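Local coordinates for pleckstrin homology domain-containing family A member 8 (Homo sapiens, PDB 5KDI), which probably transfers simple glycosphingolipids between membranes, enclosing a single lipid within an all-helical GLTP fold, at residues V35-K40 with A160-K165; T112-G117 with P153-F158. The protein carries 2 engineered substitutions. All blocks are in the same frame, centred on the assembly; numbering follows the deposited sequence.

In the fold
The short helix 155-160 joins the two contacts: interaction 2 fixes its beginning against the end of helix 93-115, and interaction 1 fixes the turn that leaves it against helix 35-41. Along the chain, interaction 2 is nested within the span that interaction 1 closes. Their centres lie 13 Å apart on the same side of the chain's centre, about 15 and 17 Å from it respectively. Both adjoin the hydrophobic part of the glycolipid pocket. Val37, Leu38 and Leu162 of interaction 1 belong to it directly, whereas interaction 2 contributes Pro153, with the side chain of Phe158 about 4 Å from the lipid.

Interaction 1 of 2, residues V35-K40 with A160-K165; sequences VPVLDK and AALTVK. With 6S8 ((~{Z})-~{N}-[(~{E},2~{S},3~{R})-1-[(2~{R},3~{R},4~{S},5~{R},6~{R})-6-(hydroxymethyl)-3,4,5-tris(oxidanyl)oxan-2-yl]oxy-3-oxidanyl-octadec-4-en-2-yl]octadec-9-enamide), chain C.
Val37 and Ala161 meet at the deep end of the glycolipid pocket of a GLTP fold, where helix 35-41 packs against the type I turn Ala160-Thr163 at the end of helix 155-160. The contact is modest, burying 176 Å² in all, and no hydrogen bond crosses it.

The buried part is aliphatic. One methyl of Val37 makes the apolar contacts with both turn residues: with CG1 anti to the backbone N (chi1 -176°), it lies 4.0 Å from Ala161 CB. The same CG1 is also 4.0 Å from Leu162 CD2, although the first side-chain bond of Leu162 leaves the backbone away from the helix; the end of that side chain comes back to make the touch.

Lipid contacts complete this apolar group. The penultimate carbon of the acyl chain, CAQ, is 3.8 Å from Val37 CG1 and 3.9 Å from Leu162 CD2, so that valine and leucine jointly border the chain's methyl end. Leu38, whose first bond points away from the turn, instead sends CD2 to the lipid, 3.9 Å from CAN of the acyl chain and close to C16 of the sphingoid chain as well.

Neighbouring segments hold both partners. Phe3 touches Val37 and shares a backbone hydrogen bond with Leu162, while Asp39 makes a salt bridge to Lys50 on helix 47-64.

The last kind of contact is made by a lysine used for its hydrocarbon. Lys40 runs alongside Ala161 on the solvent side, with CD 3.9 Å from Ala161 CB, and valine and lysine meet this methyl from directions roughly at right angles. The lysine chain bends at its last torsion, about CD-CE (chi4 -62°), and both CD and CE rest against the carbonyl, with CD 3.8 Å from Ala161 O.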
# COMPACT_ATOMS: atom_id res chain seq x y z
N VAL A 35 5.23 -2.92 -6.61
CA VAL A 35 6.53 -2.39 -7.12
C VAL A 35 6.78 -2.70 -8.61
O VAL A 35 7.08 -1.77 -9.40
CB VAL A 35 7.70 -2.76 -6.14
CG1 VAL A 35 9.09 -2.52 -6.73
CG2 VAL A 35 7.53 -2.03 -4.83
N PRO A 36 6.57 -3.95 -9.02
CA PRO A 36 6.76 -4.26 -10.45
C PRO A 36 5.77 -3.56 -11.38
O PRO A 36 6.10 -3.29 -12.53
CB PRO A 36 6.56 -5.78 -10.51
CG PRO A 36 6.96 -6.25 -9.16
CD PRO A 36 6.51 -5.20 -8.22
N VAL A 37 4.58 -3.26 -10.86
CA VAL A 37 3.62 -2.49 -11.64
C VAL A 37 4.13 -1.08 -11.82
O VAL A 37 4.06 -0.55 -12.93
CB VAL A 37 2.19 -2.51 -11.06
CG1 VAL A 37 1.23 -1.76 -11.97
CG2 VAL A 37 1.73 -3.96 -10.85
N LEU A 38 4.66 -0.48 -10.74
CA LEU A 38 5.24 0.90 -10.84
C LEU A 38 6.37 0.90 -11.88
O LEU A 38 6.49 1.83 -12.69
CB LEU A 38 5.80 1.35 -9.49
CG LEU A 38 4.77 1.70 -8.41
CD1 LEU A 38 5.36 1.79 -6.96
CD2 LEU A 38 4.03 2.98 -8.81
N ASP A 39 7.18 -0.14 -11.86
CA ASP A 39 8.27 -0.27 -12.84
C ASP A 39 7.83 -0.42 -14.29
O ASP A 39 8.48 0.10 -15.21
CB ASP A 39 9.25 -1.39 -12.43
CG ASP A 39 10.18 -0.99 -11.27
OD1 ASP A 39 10.39 0.25 -11.06
OD2 ASP A 39 10.72 -1.93 -10.60
N LYS A 40 6.68 -1.08 -14.49
CA LYS A 40 6.09 -1.20 -15.82
C LYS A 40 5.58 0.21 -16.28
O LYS A 40 5.68 0.57 -17.43
CB LYS A 40 4.91 -2.17 -15.84
CG LYS A 40 5.15 -3.65 -15.71
CD LYS A 40 3.83 -4.42 -15.89
CE LYS A 40 3.85 -5.84 -15.34
NZ LYS A 40 4.84 -6.72 -15.99
N ALA A 160 -3.28 -2.44 -18.97
CA ALA A 160 -2.32 -3.36 -19.60
C ALA A 160 -1.22 -3.82 -18.57
O ALA A 160 -0.69 -4.92 -18.68
CB ALA A 160 -1.65 -2.67 -20.80
N ALA A 161 -0.86 -2.95 -17.62
CA ALA A 161 0.11 -3.29 -16.58
C ALA A 161 -0.46 -4.24 -15.51
O ALA A 161 0.28 -4.70 -14.65
CB ALA A 161 0.69 -2.04 -15.91
N LEU A 162 -1.76 -4.48 -15.56
CA LEU A 162 -2.45 -5.33 -14.57
C LEU A 162 -2.90 -6.68 -15.13
O LEU A 162 -3.59 -7.45 -14.42
CB LEU A 162 -3.64 -4.61 -14.01
CG LEU A 162 -3.29 -3.24 -13.38
CD1 LEU A 162 -4.55 -2.48 -13.12
CD2 LEU A 162 -2.42 -3.45 -12.16
N THR A 163 -2.50 -6.99 -16.35
CA THR A 163 -2.82 -8.26 -16.96
C THR A 163 -1.77 -9.31 -16.62
O THR A 163 -0.58 -9.02 -16.32
CB THR A 163 -2.89 -8.13 -18.46
OG1 THR A 163 -1.61 -7.77 -18.93
CG2 THR A 163 -4.01 -7.17 -18.96
N VAL A 164 -2.25 -10.55 -16.63
CA VAL A 164 -1.43 -11.73 -16.42
C VAL A 164 -0.87 -12.24 -17.79
O VAL A 164 0.25 -12.73 -17.84
CB VAL A 164 -2.22 -12.79 -15.66
CG1 VAL A 164 -1.42 -14.04 -15.59
CG2 VAL A 164 -2.55 -12.31 -14.24
N LYS A 165 -1.67 -12.15 -18.87
CA LYS A 165 -1.21 -12.36 -20.25
C LYS A 165 -1.50 -11.13 -21.10
O LYS A 165 -2.58 -10.53 -21.01
CB LYS A 165 -1.95 -13.60 -20.81
CG LYS A 165 -1.28 -14.24 -22.01
CD LYS A 165 -1.99 -15.54 -22.46
CE LYS A 165 -3.38 -15.30 -23.04
NZ LYS A 165 -4.07 -16.56 -23.46
C1 6S8 C . 7.77 10.40 3.57
C2 6S8 C . 7.06 10.46 2.23
N2 6S8 C . 6.42 9.18 1.99
C3 6S8 C . 8.10 10.75 1.11
O3 6S8 C . 8.75 11.99 1.46
C4 6S8 C . 7.41 10.85 -0.20
C5 6S8 C . 7.71 10.02 -1.20
C6 6S8 C . 7.10 10.03 -2.57
C7 6S8 C . 5.97 10.99 -2.84
C8 6S8 C . 5.97 11.12 -4.34
C9 6S8 C . 4.57 11.41 -4.75
C10 6S8 C . 3.78 10.13 -4.74
C11 6S8 C . 3.30 9.77 -6.16
C12 6S8 C . 2.05 8.92 -6.06
C13 6S8 C . 2.06 7.62 -6.85
C14 6S8 C . 1.82 7.76 -8.34
C15 6S8 C . 1.05 6.55 -8.90
C16 6S8 C . 1.59 5.88 -10.15
C17 6S8 C . 0.67 5.72 -11.37
C18 6S8 C . -0.52 4.79 -11.22
C1A 6S8 C . 8.97 8.80 4.91
O1A 6S8 C . 8.74 9.36 3.63
C2A 6S8 C . 9.51 7.40 4.76
O2A 6S8 C . 8.53 6.60 4.08
C3A 6S8 C . 9.96 6.82 6.10
O3A 6S8 C . 10.60 5.59 5.88
C4A 6S8 C . 10.87 7.81 6.80
O4A 6S8 C . 12.17 7.82 6.20
O5A 6S8 C . 10.60 11.52 7.36
C5M 6S8 C . 10.23 9.18 6.86
C6A 6S8 C . 11.13 10.19 7.51
O6A 6S8 C . 9.94 9.61 5.52
CAA 6S8 C . 5.12 9.06 1.74
OAA 6S8 C . 4.31 9.98 1.77
CAB 6S8 C . 4.69 7.65 1.46
CAC 6S8 C . 4.95 7.65 -0.08
CAD 6S8 C . 3.74 7.20 -0.77
CAE 6S8 C . 4.12 5.93 -1.48
CAF 6S8 C . 2.86 5.47 -2.19
CAG 6S8 C . 2.60 3.98 -1.93
CAH 6S8 C . 2.06 3.28 -3.19
CAI 6S8 C . 0.68 3.82 -3.43
CAJ 6S8 C . 0.19 4.09 -4.64
CAK 6S8 C . 0.91 3.86 -5.93
CAL 6S8 C . -0.29 3.77 -6.89
CAM 6S8 C . -0.00 3.04 -8.19
CAN 6S8 C . 0.45 1.64 -7.92
CAO 6S8 C . 0.07 0.75 -9.07
CAP 6S8 C . -1.26 0.07 -8.88
CAQ 6S8 C . -1.17 -1.40 -9.11
CAR 6S8 C . -2.10 -2.05 -8.16

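Interaction 2 of 2, residues T112-G117 with P153-F158; sequences TEVKNG and PSYEDF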
# COMPACT_ATOMS: atom_id res chain seq x y z
N THR A 112 -10.21 2.33 -5.60
CA THR A 112 -11.68 2.47 -5.45
C THR A 112 -12.26 3.36 -6.53
O THR A 112 -13.27 3.01 -7.10
CB THR A 112 -12.07 2.98 -4.02
OG1 THR A 112 -11.55 2.07 -3.03
CG2 THR A 112 -13.58 3.21 -3.86
N GLU A 113 -11.62 4.49 -6.85
CA GLU A 113 -12.08 5.34 -7.96
C GLU A 113 -12.12 4.53 -9.25
O GLU A 113 -13.09 4.60 -10.00
CB GLU A 113 -11.15 6.54 -8.15
CG GLU A 113 -11.27 7.61 -7.13
CD GLU A 113 -12.13 8.79 -7.54
OE1 GLU A 113 -12.39 9.06 -8.76
OE2 GLU A 113 -12.59 9.45 -6.62
N VAL A 114 -11.02 3.85 -9.55
CA VAL A 114 -10.96 2.96 -10.74
C VAL A 114 -12.05 1.89 -10.76
O VAL A 114 -12.71 1.70 -11.79
CB VAL A 114 -9.57 2.31 -10.95
CG1 VAL A 114 -9.64 1.39 -12.18
CG2 VAL A 114 -8.51 3.43 -11.13
N LYS A 115 -12.24 1.21 -9.65
CA LYS A 115 -13.26 0.17 -9.54
C LYS A 115 -14.67 0.71 -9.78
O LYS A 115 -15.51 -0.01 -10.31
CB LYS A 115 -13.22 -0.48 -8.17
CG LYS A 115 -14.20 -1.63 -7.99
CD LYS A 115 -14.33 -2.14 -6.60
CE LYS A 115 -15.57 -3.03 -6.41
NZ LYS A 115 -16.16 -3.63 -7.64
N ASN A 116 -14.92 1.95 -9.36
CA ASN A 116 -16.23 2.57 -9.45
C ASN A 116 -16.42 3.27 -10.83
O ASN A 116 -17.39 3.96 -11.09
CB ASN A 116 -16.44 3.59 -8.28
CG ASN A 116 -16.57 2.95 -6.91
OD1 ASN A 116 -16.86 1.74 -6.75
ND2 ASN A 116 -16.34 3.79 -5.87
N GLY A 117 -15.46 3.05 -11.72
CA GLY A 117 -15.60 3.38 -13.12
C GLY A 117 -14.90 4.62 -13.60
O GLY A 117 -15.18 5.08 -14.69
N PRO A 153 -0.25 7.21 -16.33
CA PRO A 153 -0.57 6.48 -17.55
C PRO A 153 -2.00 6.70 -18.09
O PRO A 153 -2.87 7.10 -17.33
CB PRO A 153 -0.42 5.02 -17.12
CG PRO A 153 -0.79 5.02 -15.66
CD PRO A 153 -0.16 6.33 -15.17
N SER A 154 -2.19 6.51 -19.40
CA SER A 154 -3.54 6.34 -19.93
C SER A 154 -4.24 5.19 -19.23
O SER A 154 -3.60 4.30 -18.67
CB SER A 154 -3.55 6.05 -21.43
OG SER A 154 -2.80 4.89 -21.77
N TYR A 155 -5.55 5.22 -19.23
CA TYR A 155 -6.33 4.09 -18.73
C TYR A 155 -5.86 2.75 -19.39
O TYR A 155 -5.62 1.77 -18.71
CB TYR A 155 -7.83 4.29 -18.90
CG TYR A 155 -8.64 3.16 -18.32
CD1 TYR A 155 -8.93 3.13 -16.98
CD2 TYR A 155 -9.07 2.08 -19.11
CE1 TYR A 155 -9.68 2.11 -16.44
CE2 TYR A 155 -9.78 1.01 -18.56
CZ TYR A 155 -10.09 1.04 -17.23
OH TYR A 155 -10.79 0.00 -16.67
N GLU A 156 -5.74 2.72 -20.72
CA GLU A 156 -5.30 1.52 -21.41
C GLU A 156 -3.92 1.00 -20.97
O GLU A 156 -3.73 -0.19 -20.83
CB GLU A 156 -5.32 1.73 -22.91
CG GLU A 156 -4.98 0.46 -23.66
CD GLU A 156 -5.26 0.54 -25.16
OE1 GLU A 156 -5.84 1.55 -25.63
OE2 GLU A 156 -4.90 -0.43 -25.85
N ASP A 157 -2.95 1.88 -20.79
CA ASP A 157 -1.62 1.49 -20.34
C ASP A 157 -1.69 1.02 -18.91
O ASP A 157 -0.93 0.08 -18.52
CB ASP A 157 -0.59 2.64 -20.47
CG ASP A 157 -0.11 2.84 -21.92
OD1 ASP A 157 -0.54 2.08 -22.83
OD2 ASP A 157 0.68 3.78 -22.14
N PHE A 158 -2.55 1.66 -18.10
CA PHE A 158 -2.73 1.25 -16.73
C PHE A 158 -3.27 -0.20 -16.65
O PHE A 158 -2.68 -1.06 -16.04
CB PHE A 158 -3.67 2.20 -16.00
CG PHE A 158 -3.94 1.79 -14.59
CD1 PHE A 158 -2.95 1.87 -13.62
CD2 PHE A 158 -5.21 1.37 -14.22
CE1 PHE A 158 -3.19 1.48 -12.30
CE2 PHE A 158 -5.47 1.02 -12.89
CZ PHE A 158 -4.47 1.04 -11.95
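Val114, in the last turn of helix 93-115, presents a methyl to Tyr155 and Phe158 at the start of helix 155-160, and these three side chains make the whole contact. Two helix ends of the all-helical GLTP fold are joined in this way, the last turn of one against the first turn of the other.

Along the first segment, Thr112 returns its hydroxyl to the backbone of its own helix, through OG1 and Lys108 O, and also touches Leu186 of helix 172-202. Glu113 turns to helix 121-131, where OE2 is hydrogen-bonded to Asn127.

Val114 then faces the aromatic pair. Its CG1 lies anti to the backbone N (chi1 179°), which extends this methyl toward both rings: it is 4.3 Å from Tyr155 CE1 and 4.2 Å from Phe158 CE2, and the two rings reach it from roughly perpendicular directions. At Tyr155 the methyl lies by the ring edge, near its plane. The tyrosine also makes a cation-pi contact with Lys119, and the phenylalanine ring meets that of Phe110 at a steep angle.

Lys115 turns toward helix 172-202, its NZ bonded to Gln179 and Ser183. Asn116 leaves the helical path, and Gly117, with a phi of 103°, is the C-prime residue of a Schellman motif, its N bonding to Val114 O at 3.1 Å, with Glu118 N reaching back to Glu113 O. The facing helix is capped at its start: Ser154 is the N-cap, and its OG accepts from Asp157 N at 3.2 Å.

Both helix ends are closed by bonds within their own segment or its direct continuation, and what joins the segments is apolar contact, 103 Å² buried between a valine and two aromatic rings, with no hydrogen bond to set a direction.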